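Local structure of hydrazine synthase gamma subunit (Candidatus Kuenenia stuttgartiensis, 5C2V) at residues A146-C149 / Y150-L154. The protein catalyses the three-electron reduction of nitric oxide to hydroxylamine, the first half-reaction of hydrazine formation, and carries two c-type hemes. Sequence-based numbering, arbitrary orientation.
Sequences ALIC and YIRAL. With HEC (heme c), chain V.
Leu147 and Ile151 lie one turn apart on the last part of helix 141-152 and present their branches to the same heme methyl. CD2 of Leu147 is 3.6 Å from CMB of heme c, and CD1 of Ile151 is 3.8 Å from that CMB. The two side chains run at a slant to each other, with Leu147 CG 4.0 Å from Ile151 CD1. Leu147 reaches the heme with CG anti to its backbone N (chi1 -175°). Ile148 adds its CD1 tip, 3.9 Å from Ile151 CD1, so Ile151 CD1 is met by Leu147, Ile148 and the heme methyl. On another side of Ile148, CG2 lies 3.7 Å from CD of Arg152. Past this contact the Arg152 chain turns at chi3 before its NH1 bonds Ser36 O. The Tyr150 ring meets Phe50 of helix 43-51. Backbone bonds Ile151 N to Leu147 O and Arg152 N to Ile148 O, both 2.9 Å, hold the turns together. The last i to i+4 bond, Ala153 N to Cys149 O, is weak, bent to 129° at 3.1 Å, where the helix gives way to loop. Cys126, covalently attached to heme 1, touches Leu147 and Ile151. This apolar helix face lines the pocket of heme 1, apparently the active-site heme.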
loop_
_atom_site.group_PDB
_atom_site.type_symbol
_atom_site.label_atom_id
_atom_site.label_comp_id
_atom_site.label_asym_id
_atom_site.label_seq_id
_atom_site.Cartn_x
_atom_site.Cartn_y
_atom_site.Cartn_z
ATOM N N ALA C 146 55.679 -13.036 7.358
ATOM C CA ALA C 146 55.996 -11.780 8.031
ATOM C C ALA C 146 55.238 -11.661 9.350
ATOM O O ALA C 146 55.799 -11.251 10.370
ATOM C CB ALA C 146 55.679 -10.599 7.128
ATOM N N LEU C 147 53.959 -12.024 9.318
ATOM C CA LEU C 147 53.121 -12.007 10.513
ATOM C C LEU C 147 53.702 -12.909 11.599
ATOM O O LEU C 147 53.845 -12.503 12.760
ATOM C CB LEU C 147 51.695 -12.438 10.162
ATOM C CG LEU C 147 50.637 -12.373 11.264
ATOM C CD1 LEU C 147 50.634 -11.006 11.925
ATOM C CD2 LEU C 147 49.267 -12.689 10.684
ATOM N N ILE C 148 54.051 -14.132 11.209
ATOM C CA ILE C 148 54.649 -15.090 12.132
ATOM C C ILE C 148 55.974 -14.566 12.679
ATOM O O ILE C 148 56.291 -14.765 13.853
ATOM C CB ILE C 148 54.872 -16.454 11.456
ATOM C CG1 ILE C 148 53.556 -16.972 10.878
ATOM C CG2 ILE C 148 55.448 -17.459 12.443
ATOM C CD1 ILE C 148 52.427 -17.017 11.882
ATOM N N CYS C 149 56.739 -13.887 11.830
ATOM C CA CYS C 149 57.985 -13.264 12.263
ATOM C C CYS C 149 57.721 -12.206 13.328
ATOM O O CYS C 149 58.484 -12.079 14.287
ATOM C CB CYS C 149 58.728 -12.645 11.078
ATOM S SG CYS C 149 59.481 -13.843 9.951
ATOM N N TYR C 150 56.639 -11.450 13.160
ATOM C CA TYR C 150 56.260 -10.448 14.151
ATOM C C TYR C 150 55.874 -11.099 15.473
ATOM O O TYR C 150 56.227 -10.607 16.545
ATOM C CB TYR C 150 55.104 -9.581 13.648
ATOM C CG TYR C 150 54.480 -8.737 14.739
ATOM C CD1 TYR C 150 55.094 -7.570 15.175
ATOM C CD2 TYR C 150 53.285 -9.113 15.340
ATOM C CE1 TYR C 150 54.535 -6.800 16.178
ATOM C CE2 TYR C 150 52.719 -8.349 16.343
ATOM C CZ TYR C 150 53.347 -7.193 16.758
ATOM O OH TYR C 150 52.784 -6.429 17.756
ATOM N N ILE C 151 55.136 -12.202 15.392
ATOM C CA ILE C 151 54.682 -12.900 16.592
ATOM C C ILE C 151 55.849 -13.514 17.363
ATOM O O ILE C 151 55.906 -13.435 18.591
ATOM C CB ILE C 151 53.670 -13.998 16.240
ATOM C CG1 ILE C 151 52.439 -13.377 15.583
ATOM C CG2 ILE C 151 53.267 -14.781 17.479
ATOM C CD1 ILE C 151 51.814 -14.259 14.548
ATOM N N ARG C 152 56.781 -14.118 16.633
ATOM C CA ARG C 152 57.944 -14.755 17.243
ATOM C C ARG C 152 58.885 -13.734 17.876
ATOM O O ARG C 152 59.635 -14.056 18.797
ATOM C CB ARG C 152 58.699 -15.584 16.200
ATOM C CG ARG C 152 57.939 -16.812 15.723
ATOM C CD ARG C 152 58.529 -17.382 14.442
ATOM N NE ARG C 152 59.885 -17.891 14.625
ATOM C CZ ARG C 152 60.583 -18.502 13.673
ATOM N NH1 ARG C 152 60.051 -18.683 12.471
ATOM N NH2 ARG C 152 61.811 -18.936 13.922
ATOM N N ALA C 153 58.836 -12.501 17.381
ATOM C CA ALA C 153 59.738 -11.451 17.841
ATOM C C ALA C 153 59.230 -10.768 19.106
ATOM O O ALA C 153 59.888 -9.878 19.645
ATOM C CB ALA C 153 59.949 -10.425 16.740
ATOM N N LEU C 154 58.059 -11.185 19.579
ATOM C CA LEU C 154 57.481 -10.609 20.788
ATOM C C LEU C 154 58.115 -11.198 22.044
ATOM O O LEU C 154 58.172 -12.416 22.214
ATOM C CB LEU C 154 55.966 -10.821 20.810
ATOM C CG LEU C 154 55.171 -9.989 19.800
ATOM C CD1 LEU C 154 53.689 -10.328 19.865
ATOM C CD2 LEU C 154 55.398 -8.502 20.036
HETATM FE FE HEC V . 44.329 -15.066 17.909
HETATM C CHA HEC V . 45.145 -17.700 19.959
HETATM C CHB HEC V . 47.553 -14.937 16.807
HETATM C CHC HEC V . 43.465 -12.590 15.666
HETATM C CHD HEC V . 41.327 -14.637 19.503
HETATM N NA HEC V . 46.035 -16.157 18.288
HETATM C C1A HEC V . 46.178 -17.156 19.228
HETATM C C2A HEC V . 47.588 -17.508 19.304
HETATM C C3A HEC V . 48.247 -16.739 18.423
HETATM C C4A HEC V . 47.282 -15.877 17.773
HETATM C CMA HEC V . 49.763 -16.734 18.119
HETATM C CAA HEC V . 48.190 -18.595 20.231
HETATM C CBA HEC V . 49.176 -18.001 21.236
HETATM C CGA HEC V . 49.770 -19.092 22.088
HETATM O O1A HEC V . 49.330 -20.263 21.964
HETATM O O2A HEC V . 50.687 -18.787 22.896
HETATM N NB HEC V . 45.354 -13.869 16.570
HETATM C C1B HEC V . 46.620 -14.190 16.119
HETATM C C2B HEC V . 46.788 -13.613 14.801
HETATM C C3B HEC V . 45.664 -12.958 14.487
HETATM C C4B HEC V . 44.738 -13.109 15.592
HETATM C CMB HEC V . 48.067 -13.731 13.943
HETATM C CAB HEC V . 45.365 -12.180 13.183
HETATM C CBB HEC V . 45.210 -13.146 11.989
HETATM N NC HEC V . 42.703 -13.822 17.645
HETATM C C1C HEC V . 42.533 -12.898 16.634
HETATM C C2C HEC V . 41.167 -12.418 16.687
HETATM C C3C HEC V . 40.625 -12.877 17.824
HETATM C C4C HEC V . 41.547 -13.840 18.400
HETATM C CMC HEC V . 40.634 -11.240 15.839
HETATM C CAC HEC V . 39.206 -12.567 18.356
HETATM C CBC HEC V . 38.139 -13.182 17.424
HETATM N ND HEC V . 43.410 -15.981 19.538
HETATM C C1D HEC V . 42.087 -15.722 19.897
HETATM C C2D HEC V . 41.627 -16.788 20.759
HETATM C C3D HEC V . 42.819 -17.743 20.903
HETATM C C4D HEC V . 43.881 -17.162 20.110
HETATM C CMD HEC V . 40.231 -16.932 21.400
HETATM C CAD HEC V . 42.872 -19.054 21.712
HETATM C CBD HEC V . 42.256 -20.167 20.871
HETATM C CGD HEC V . 42.312 -21.466 21.629
HETATM O O1D HEC V . 41.852 -22.504 21.085
HETATM O O2D HEC V . 42.819 -21.461 22.778
HETATM O O HOH W 1 43.606 -16.651 16.742
#